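Acyl-CoA dehydrogenase (Geobacillus kaustophilus, PDB 2PG0) probably oxidises acyl chains by introducing a double bond at the alpha-beta position, using bound FAD as the electron acceptor. Local coordinates at residues A19-F24 against N78-K83; A69-S74 against E311-K316; P182-I187 against K236-L241. All coordinates share one frame; numbering follows the deposited sequence.

Contact 1 of 3, residues A19-F24 against N78-K83; sequences AAFRKF and NEELEK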
loop_
_atom_site.group_PDB
_atom_site.type_symbol
_atom_site.label_atom_id
_atom_site.label_comp_id
_atom_site.label_asym_id
_atom_site.label_seq_id
_atom_site.Cartn_x
_atom_site.Cartn_y
_atom_site.Cartn_z
ATOM N N ALA A 19 16.122 -20.968 27.360
ATOM C CA ALA A 19 15.554 -22.301 27.537
ATOM C C ALA A 19 14.998 -22.481 28.953
ATOM O O ALA A 19 13.911 -23.041 29.125
ATOM C CB ALA A 19 16.596 -23.376 27.216
ATOM N N ALA A 20 15.736 -21.998 29.954
ATOM C CA ALA A 20 15.303 -22.085 31.355
ATOM C C ALA A 20 14.036 -21.256 31.598
ATOM O O ALA A 20 13.100 -21.704 32.274
ATOM C CB ALA A 20 16.420 -21.642 32.297
ATOM N N PHE A 21 14.019 -20.043 31.049
ATOM C CA PHE A 21 12.871 -19.153 31.195
ATOM C C PHE A 21 11.649 -19.720 30.458
ATOM O O PHE A 21 10.536 -19.684 30.987
ATOM C CB PHE A 21 13.226 -17.725 30.735
ATOM C CG PHE A 21 12.157 -16.708 31.017
ATOM C CD1 PHE A 21 11.615 -16.571 32.299
ATOM C CD2 PHE A 21 11.690 -15.879 29.997
ATOM C CE1 PHE A 21 10.615 -15.626 32.558
ATOM C CE2 PHE A 21 10.698 -14.925 30.250
ATOM C CZ PHE A 21 10.157 -14.798 31.523
ATOM N N ARG A 22 11.854 -20.262 29.258
ATOM C CA ARG A 22 10.754 -20.902 28.528
ATOM C C ARG A 22 10.169 -22.084 29.315
ATOM O O ARG A 22 8.953 -22.303 29.311
ATOM C CB ARG A 22 11.200 -21.371 27.146
ATOM C CG ARG A 22 10.038 -21.819 26.253
ATOM C CD ARG A 22 10.547 -22.478 24.983
ATOM N NE ARG A 22 11.471 -21.620 24.237
ATOM C CZ ARG A 22 11.101 -20.687 23.364
ATOM N NH1 ARG A 22 9.814 -20.460 23.122
ATOM N NH2 ARG A 22 12.023 -19.970 22.738
ATOM N N LYS A 23 11.038 -22.835 29.993
ATOM C CA LYS A 23 10.581 -23.960 30.817
ATOM C C LYS A 23 9.671 -23.482 31.951
ATOM O O LYS A 23 8.638 -24.095 32.229
ATOM C CB LYS A 23 11.762 -24.751 31.373
ATOM C CG LYS A 23 11.348 -26.064 32.033
ATOM C CD LYS A 23 12.556 -26.927 32.367
ATOM C CE LYS A 23 12.104 -28.305 32.840
ATOM N NZ LYS A 23 13.187 -29.322 32.664
ATOM N N PHE A 24 10.059 -22.382 32.591
ATOM C CA PHE A 24 9.236 -21.740 33.612
ATOM C C PHE A 24 7.858 -21.354 33.046
ATOM O O PHE A 24 6.819 -21.670 33.637
ATOM C CB PHE A 24 9.968 -20.520 34.177
ATOM C CG PHE A 24 9.158 -19.704 35.141
ATOM C CD1 PHE A 24 9.073 -20.065 36.486
ATOM C CD2 PHE A 24 8.489 -18.559 34.710
ATOM C CE1 PHE A 24 8.324 -19.304 37.383
ATOM C CE2 PHE A 24 7.738 -17.791 35.601
ATOM C CZ PHE A 24 7.654 -18.163 36.945
ATOM N N ASN A 78 11.517 -10.380 27.627
ATOM C CA ASN A 78 10.383 -9.747 26.960
ATOM C C ASN A 78 9.914 -10.496 25.720
ATOM O O ASN A 78 8.705 -10.572 25.464
ATOM C CB ASN A 78 10.682 -8.286 26.670
ATOM C CG ASN A 78 10.955 -7.500 27.938
ATOM O OD1 ASN A 78 10.522 -7.893 29.031
ATOM N ND2 ASN A 78 11.683 -6.413 27.813
ATOM N N GLU A 79 10.857 -11.077 24.981
ATOM C CA GLU A 79 10.512 -11.894 23.807
ATOM C C GLU A 79 9.725 -13.127 24.236
ATOM O O GLU A 79 8.659 -13.427 23.684
ATOM C CB GLU A 79 11.758 -12.322 23.043
ATOM C CG GLU A 79 12.351 -11.239 22.168
ATOM C CD GLU A 79 13.577 -11.698 21.401
ATOM O OE1 GLU A 79 14.030 -12.862 21.580
ATOM O OE2 GLU A 79 14.101 -10.876 20.621
ATOM N N GLU A 80 10.247 -13.834 25.239
ATOM C CA GLU A 80 9.590 -15.051 25.712
ATOM C C GLU A 80 8.205 -14.793 26.315
ATOM O O GLU A 80 7.288 -15.594 26.143
ATOM C CB GLU A 80 10.498 -15.832 26.675
ATOM C CG GLU A 80 11.736 -16.452 25.992
ATOM C CD GLU A 80 11.403 -17.317 24.777
ATOM O OE1 GLU A 80 10.509 -18.176 24.876
ATOM O OE2 GLU A 80 12.057 -17.149 23.726
ATOM N N LEU A 81 8.048 -13.667 27.000
ATOM C CA LEU A 81 6.743 -13.297 27.548
ATOM C C LEU A 81 5.733 -12.965 26.437
ATOM O O LEU A 81 4.558 -13.321 26.539
ATOM C CB LEU A 81 6.877 -12.131 28.529
ATOM C CG LEU A 81 7.465 -12.462 29.905
ATOM C CD1 LEU A 81 7.716 -11.184 30.674
ATOM C CD2 LEU A 81 6.563 -13.406 30.711
ATOM N N GLU A 82 6.189 -12.283 25.389
ATOM C CA GLU A 82 5.318 -11.984 24.247
ATOM C C GLU A 82 4.894 -13.262 23.530
ATOM O O GLU A 82 3.763 -13.369 23.055
ATOM C CB GLU A 82 5.974 -10.997 23.275
ATOM C CG GLU A 82 5.046 -10.496 22.139
ATOM C CD GLU A 82 3.842 -9.682 22.644
ATOM O OE1 GLU A 82 3.944 -9.000 23.688
ATOM O OE2 GLU A 82 2.786 -9.710 21.979
ATOM N N LYS A 83 5.794 -14.242 23.477
ATOM C CA LYS A 83 5.453 -15.542 22.912
ATOM C C LYS A 83 4.261 -16.173 23.628
ATOM O O LYS A 83 3.475 -16.894 23.012
ATOM C CB LYS A 83 6.668 -16.471 22.908
ATOM C CG LYS A 83 7.693 -16.077 21.844
ATOM C CD LYS A 83 8.926 -16.954 21.884
ATOM C CE LYS A 83 10.048 -16.354 21.054
ATOM N NZ LYS A 83 11.242 -17.263 21.044
#
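Glu80 meets two side chains of the neighbouring helix at once, Phe21 with its CB and Arg22 with its carboxylate. OE1 of Glu80 sits over one face of the Arg22 guanidinium, 3.0 Å from NH1, and the two planes are turned 76° apart; no N-H points at this oxygen, which makes the salt bridge one of charges only. Lys83, one turn on from Glu80, reaches back with NZ to bond Glu80 OE2 at 2.8 Å on the syn side, tilted out of the carboxylate plane. That brings its ammonium to the edge of the guanidinium, with NZ 3.3 Å from Arg22 NH2. Beside the charges, Phe21 CD2 packs on Glu80 CB at 3.5 Å, and Phe21 CZ touches Leu81 CG at 3.9 Å. Phe21 lies there because its CG is anti to the backbone N (chi1 -173°); Phe55 packs edge-to-face with it. The segments of helices 12-28 and 71-84 run side by side in the N-terminal helical domain, their axes crossing at -31° with a closest approach of 10.2 Å. Arg18 adds a further salt bridge to Glu80 OE2. With three cations gathered round it, the buried carboxylate is likely to stay ionised, its charge shared among them.

Contact 2 of 3, residues A69-S74 against E311-K316; sequences ADFAYS and EHMAGK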
loop_
_atom_site.group_PDB
_atom_site.type_symbol
_atom_site.label_atom_id
_atom_site.label_comp_id
_atom_site.label_asym_id
_atom_site.label_seq_id
_atom_site.Cartn_x
_atom_site.Cartn_y
_atom_site.Cartn_z
ATOM N N ALA A 69 22.652 -8.354 35.547
ATOM C CA ALA A 69 22.474 -8.858 34.190
ATOM C C ALA A 69 22.545 -7.738 33.161
ATOM O O ALA A 69 22.115 -6.621 33.431
ATOM C CB ALA A 69 21.150 -9.589 34.069
ATOM N N ASP A 70 23.081 -8.042 31.983
ATOM C CA ASP A 70 23.066 -7.075 30.886
ATOM C C ASP A 70 21.694 -7.035 30.200
ATOM O O ASP A 70 20.815 -7.853 30.495
ATOM C CB ASP A 70 24.231 -7.305 29.900
ATOM C CG ASP A 70 24.033 -8.509 28.985
ATOM O OD1 ASP A 70 22.936 -9.103 28.938
ATOM O OD2 ASP A 70 24.999 -8.852 28.275
ATOM N N PHE A 71 21.523 -6.079 29.289
ATOM C CA PHE A 71 20.243 -5.844 28.616
ATOM C C PHE A 71 19.764 -7.019 27.749
ATOM O O PHE A 71 18.564 -7.159 27.498
ATOM C CB PHE A 71 20.319 -4.554 27.790
ATOM C CG PHE A 71 19.017 -4.157 27.156
ATOM C CD1 PHE A 71 17.968 -3.656 27.926
ATOM C CD2 PHE A 71 18.841 -4.282 25.779
ATOM C CE1 PHE A 71 16.749 -3.292 27.329
ATOM C CE2 PHE A 71 17.631 -3.917 25.179
ATOM C CZ PHE A 71 16.585 -3.427 25.955
ATOM N N ALA A 72 20.687 -7.862 27.295
ATOM C CA ALA A 72 20.305 -9.031 26.496
ATOM C C ALA A 72 19.383 -9.978 27.273
ATOM O O ALA A 72 18.492 -10.599 26.680
ATOM C CB ALA A 72 21.527 -9.765 25.972
ATOM N N TYR A 73 19.587 -10.074 28.591
ATOM C CA TYR A 73 18.671 -10.843 29.443
ATOM C C TYR A 73 17.260 -10.270 29.394
ATOM O O TYR A 73 16.292 -11.025 29.348
ATOM C CB TYR A 73 19.168 -10.927 30.885
ATOM C CG TYR A 73 20.290 -11.912 31.050
ATOM C CD1 TYR A 73 20.024 -13.259 31.311
ATOM C CD2 TYR A 73 21.620 -11.506 30.930
ATOM C CE1 TYR A 73 21.063 -14.182 31.461
ATOM C CE2 TYR A 73 22.669 -12.421 31.075
ATOM C CZ TYR A 73 22.377 -13.755 31.342
ATOM O OH TYR A 73 23.402 -14.668 31.484
ATOM N N SER A 74 17.145 -8.941 29.384
ATOM C CA SER A 74 15.823 -8.304 29.284
ATOM C C SER A 74 15.167 -8.553 27.931
ATOM O O SER A 74 13.953 -8.753 27.859
ATOM C CB SER A 74 15.911 -6.805 29.565
ATOM O OG SER A 74 15.977 -6.566 30.962
ATOM N N GLU A 311 23.480 -1.238 19.246
ATOM C CA GLU A 311 23.786 0.188 19.452
ATOM C C GLU A 311 23.431 0.662 20.865
ATOM O O GLU A 311 24.226 1.337 21.528
ATOM C CB GLU A 311 23.030 1.054 18.439
ATOM C CG GLU A 311 23.557 0.998 17.026
ATOM C CD GLU A 311 24.965 1.536 16.904
ATOM O OE1 GLU A 311 25.139 2.777 16.789
ATOM O OE2 GLU A 311 25.894 0.706 16.912
ATOM N N HIS A 312 22.225 0.309 21.310
ATOM C CA HIS A 312 21.741 0.651 22.643
ATOM C C HIS A 312 22.686 0.119 23.726
ATOM O O HIS A 312 23.084 0.856 24.626
ATOM C CB HIS A 312 20.338 0.080 22.844
ATOM C CG HIS A 312 19.679 0.515 24.113
ATOM N ND1 HIS A 312 19.507 1.842 24.445
ATOM C CD2 HIS A 312 19.131 -0.200 25.121
ATOM C CE1 HIS A 312 18.889 1.924 25.609
ATOM N NE2 HIS A 312 18.653 0.699 26.043
ATOM N N MET A 313 23.052 -1.154 23.609
ATOM C CA MET A 313 23.915 -1.822 24.587
ATOM C C MET A 313 25.334 -1.241 24.612
ATOM O O MET A 313 26.006 -1.266 25.651
ATOM C CB MET A 313 23.923 -3.337 24.345
ATOM C CG MET A 313 22.599 -4.038 24.706
ATOM S SD MET A 313 22.598 -5.838 24.499
ATOM C CE MET A 313 23.795 -6.317 25.767
ATOM N N ALA A 314 25.773 -0.713 23.469
ATOM C CA ALA A 314 27.068 -0.036 23.346
ATOM C C ALA A 314 27.068 1.378 23.944
ATOM O O ALA A 314 28.104 2.056 23.941
ATOM C CB ALA A 314 27.498 0.001 21.876
ATOM N N GLY A 315 25.915 1.820 24.451
ATOM C CA GLY A 315 25.787 3.123 25.103
ATOM C C GLY A 315 25.635 4.280 24.130
ATOM O O GLY A 315 25.869 5.436 24.481
ATOM N N LYS A 316 25.230 3.978 22.901
ATOM C CA LYS A 316 25.077 5.018 21.886
ATOM C C LYS A 316 23.669 5.628 21.887
ATOM O O LYS A 316 22.685 4.956 22.211
ATOM C CB LYS A 316 25.470 4.489 20.506
ATOM C CG LYS A 316 26.952 4.133 20.404
ATOM C CD LYS A 316 27.199 3.052 19.367
ATOM C CE LYS A 316 28.676 2.696 19.259
ATOM N NZ LYS A 316 29.397 3.652 18.379
#
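Phe71 and His312 make the aromatic part of this contact. The imidazole comes edge-on to one face of the phenyl ring, CD2 leading, 4.0 Å from Phe71 CE2 and displaced toward the rim; the planes stand 76° apart in a T-shaped pair. For both residues CG is anti to the backbone N, which sends the two rings out to meet between the backbones. Both imidazole nitrogens are engaged, NE2 with Gln247 and ND1 with Gln246, and these bonds limit how far the ring can turn. Leu250, on the same helix 237-273, packs against both Phe71 and His312.

The contact joins the start of helix 71-84, in the N-terminal domain, to the end of helix 285-313, in the C-terminal domain. Asp70 is the N-cap of the first: its OD1 accepts a weak bond from Ala72 N at 3.0 Å and also bonds His14. The second closes in a Schellman motif, with Gly315 at positive phi.

Met313, wedged against Phe71, Asp70 and Ala72, is the tightly packed part. Its CG lies 3.9 Å from Phe71 CB, then the chain bends at chi3 (66°) and carries CE across the cap, 3.8 Å from Asp70 OD2 and 4.1 Å from Ala72 CB. These are van der Waals touches with nothing directional about them, and Tyr9 packs on the methionine as well. An alanine here would lack CG, SD and CE, and the gap opened beside Phe71, Asp70 and Ala72 would probably leave the helix start held to this segment mainly by the ring pair. The loose side begins beyond Met313, where the chain turns out to solvent at Ala314, Gly315 and Lys316, none of which touches the helix start.

Contact 3 of 3, residues P182-I187 against K236-L241; sequences PPHRGI and KGFYYL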
loop_
_atom_site.group_PDB
_atom_site.type_symbol
_atom_site.label_atom_id
_atom_site.label_comp_id
_atom_site.label_asym_id
_atom_site.label_seq_id
_atom_site.Cartn_x
_atom_site.Cartn_y
_atom_site.Cartn_z
ATOM N N PRO A 182 9.391 27.427 29.528
ATOM C CA PRO A 182 8.238 26.788 28.882
ATOM C C PRO A 182 7.514 25.840 29.846
ATOM O O PRO A 182 8.084 25.476 30.877
ATOM C CB PRO A 182 8.873 25.987 27.732
ATOM C CG PRO A 182 10.290 26.439 27.645
ATOM C CD PRO A 182 10.659 26.893 29.009
ATOM N N PRO A 183 6.262 25.452 29.523
ATOM C CA PRO A 183 5.468 24.586 30.400
ATOM C C PRO A 183 6.197 23.329 30.889
ATOM O O PRO A 183 6.017 22.932 32.044
ATOM C CB PRO A 183 4.273 24.201 29.523
ATOM C CG PRO A 183 4.123 25.343 28.582
ATOM C CD PRO A 183 5.513 25.827 28.306
ATOM N N HIS A 184 7.021 22.728 30.030
ATOM C CA HIS A 184 7.712 21.475 30.369
ATOM C C HIS A 184 8.722 21.612 31.515
ATOM O O HIS A 184 9.060 20.621 32.166
ATOM C CB HIS A 184 8.354 20.827 29.127
ATOM C CG HIS A 184 9.612 21.497 28.664
ATOM N ND1 HIS A 184 9.829 22.410 27.688
ATOM C CD2 HIS A 184 10.847 21.226 29.216
ATOM C CE1 HIS A 184 11.176 22.678 27.676
ATOM N NE2 HIS A 184 11.768 21.950 28.606
ATOM N N ARG A 185 9.188 22.836 31.764
ATOM C CA ARG A 185 10.131 23.101 32.857
ATOM C C ARG A 185 9.460 23.092 34.228
ATOM O O ARG A 185 10.132 23.223 35.256
ATOM C CB ARG A 185 10.861 24.431 32.642
ATOM C CG ARG A 185 11.975 24.378 31.611
ATOM C CD ARG A 185 12.846 25.628 31.700
ATOM N NE ARG A 185 13.755 25.755 30.557
ATOM C CZ ARG A 185 14.517 26.821 30.311
ATOM N NH1 ARG A 185 14.491 27.874 31.124
ATOM N NH2 ARG A 185 15.310 26.835 29.246
ATOM N N GLY A 186 8.140 22.941 34.240
ATOM C CA GLY A 186 7.388 22.833 35.483
ATOM C C GLY A 186 7.036 21.406 35.866
ATOM O O GLY A 186 6.295 21.189 36.824
ATOM N N ILE A 187 7.569 20.439 35.120
ATOM C CA ILE A 187 7.258 19.022 35.337
ATOM C C ILE A 187 8.298 18.328 36.223
ATOM O O ILE A 187 9.504 18.527 36.069
ATOM C CB ILE A 187 7.090 18.242 34.002
ATOM C CG1 ILE A 187 5.947 18.828 33.167
ATOM C CG2 ILE A 187 6.834 16.753 34.266
ATOM C CD1 ILE A 187 5.851 18.258 31.744
ATOM N N LYS A 236 12.896 19.060 36.311
ATOM C CA LYS A 236 13.713 18.304 35.353
ATOM C C LYS A 236 13.014 17.024 34.890
ATOM O O LYS A 236 13.590 16.236 34.133
ATOM C CB LYS A 236 15.093 17.966 35.936
ATOM C CG LYS A 236 15.893 19.160 36.464
ATOM C CD LYS A 236 16.313 20.118 35.360
ATOM C CE LYS A 236 17.130 21.278 35.921
ATOM N NZ LYS A 236 17.410 22.298 34.862
ATOM N N GLY A 237 11.775 16.833 35.343
ATOM C CA GLY A 237 11.002 15.628 35.039
ATOM C C GLY A 237 10.894 15.303 33.561
ATOM O O GLY A 237 10.992 14.136 33.169
ATOM N N PHE A 238 10.703 16.335 32.737
ATOM C CA PHE A 238 10.571 16.163 31.284
ATOM C C PHE A 238 11.841 15.581 30.672
ATOM O O PHE A 238 11.772 14.756 29.754
ATOM C CB PHE A 238 10.216 17.495 30.607
ATOM C CG PHE A 238 9.593 17.347 29.237
ATOM C CD1 PHE A 238 8.260 16.954 29.100
ATOM C CD2 PHE A 238 10.334 17.625 28.087
ATOM C CE1 PHE A 238 7.677 16.830 27.835
ATOM C CE2 PHE A 238 9.766 17.501 26.821
ATOM C CZ PHE A 238 8.435 17.107 26.691
ATOM N N TYR A 239 12.992 16.008 31.192
ATOM C CA TYR A 239 14.292 15.532 30.723
ATOM C C TYR A 239 14.524 14.057 31.033
ATOM O O TYR A 239 15.047 13.330 30.193
ATOM C CB TYR A 239 15.431 16.391 31.286
ATOM C CG TYR A 239 15.301 17.850 30.903
ATOM C CD1 TYR A 239 15.545 18.271 29.594
ATOM C CD2 TYR A 239 14.903 18.802 31.840
ATOM C CE1 TYR A 239 15.408 19.610 29.227
ATOM C CE2 TYR A 239 14.764 20.149 31.484
ATOM C CZ TYR A 239 15.020 20.541 30.177
ATOM O OH TYR A 239 14.882 21.862 29.815
ATOM N N TYR A 240 14.130 13.623 32.229
ATOM C CA TYR A 240 14.216 12.207 32.592
ATOM C C TYR A 240 13.361 11.353 31.661
ATOM O O TYR A 240 13.802 10.302 31.194
ATOM C CB TYR A 240 13.785 11.980 34.047
ATOM C CG TYR A 240 14.522 12.825 35.067
ATOM C CD1 TYR A 240 15.899 13.047 34.965
ATOM C CD2 TYR A 240 13.845 13.388 36.143
ATOM C CE1 TYR A 240 16.573 13.820 35.903
ATOM C CE2 TYR A 240 14.510 14.166 37.086
ATOM C CZ TYR A 240 15.871 14.377 36.960
ATOM O OH TYR A 240 16.526 15.144 37.893
ATOM N N LEU A 241 12.139 11.812 31.406
ATOM C CA LEU A 241 11.210 11.121 30.512
ATOM C C LEU A 241 11.764 10.977 29.096
ATOM O O LEU A 241 11.772 9.875 28.543
ATOM C CB LEU A 241 9.844 11.819 30.491
ATOM C CG LEU A 241 9.045 11.859 31.803
ATOM C CD1 LEU A 241 7.847 12.788 31.674
ATOM C CD2 LEU A 241 8.595 10.464 32.251
HETATM O O HOH W 1 11.255 19.103 33.039
#
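His184 holds its CG between its backbone N and carbonyl carbon (chi1 76°), while Phe238 holds its own anti to the backbone N (chi1 -160°), and the two side chains cross at about a right angle. CB of His184 thereby lands over one face of the phenyl ring of Phe238, 3.8 Å from its centroid and close to the ring normal, a CH-pi contact. The imidazole itself is inclined to the phenyl plane. Farther out, it presents its edge to the face of Tyr239 in an offset edge-to-face pair. His184 NE2 donates a weak but nearly straight bond to Tyr239 OH, 3.3 Å long with an angle of 167° at the hydrogen. The three rings form an aromatic cluster, and Ile187 CD1 comes within 3.8 Å of Phe238 CD1.

The segments join two domains: a 3-10 turn leading into strand 187-193 of the middle, beta domain, and the first turn of helix 237-273 of the C-terminal, helical one. Main-chain groups complete the union. Gly237 N donates to Ile187 O at 2.9 Å, approaching from above the carbonyl plane.

A water bridges the two segments: it donates to His184 O and accepts from Phe238 N, both at 2.8 Å, giving the first turn of the helix a partner for an amide. Leu241, one turn farther along, packs on Met129, an FAD-binding residue; the side chain of Ile187 lies about 11 Å from the cofactor.

Contacts 1 and 2 share helix 71-84: contact 2 uses its start and contact 1 its later turns, with centres about 18 Å apart. Contact 3 lies across the chain's centre from contact 1, about 36 Å centre to centre, and about 26 Å from contact 2. Along the sequence contacts 1 and 2 cross, and contact 3 is nested inside the loop that contact 2 closes. Contact 1 stays within the N-terminal helical domain; contact 2 ties that domain to the C-terminal helices, and contact 3 ties the middle beta domain to the start of helix 237-273. Together they link all three domains of the acyl-CoA dehydrogenase fold, whose FAD pocket draws on the middle and C-terminal domains.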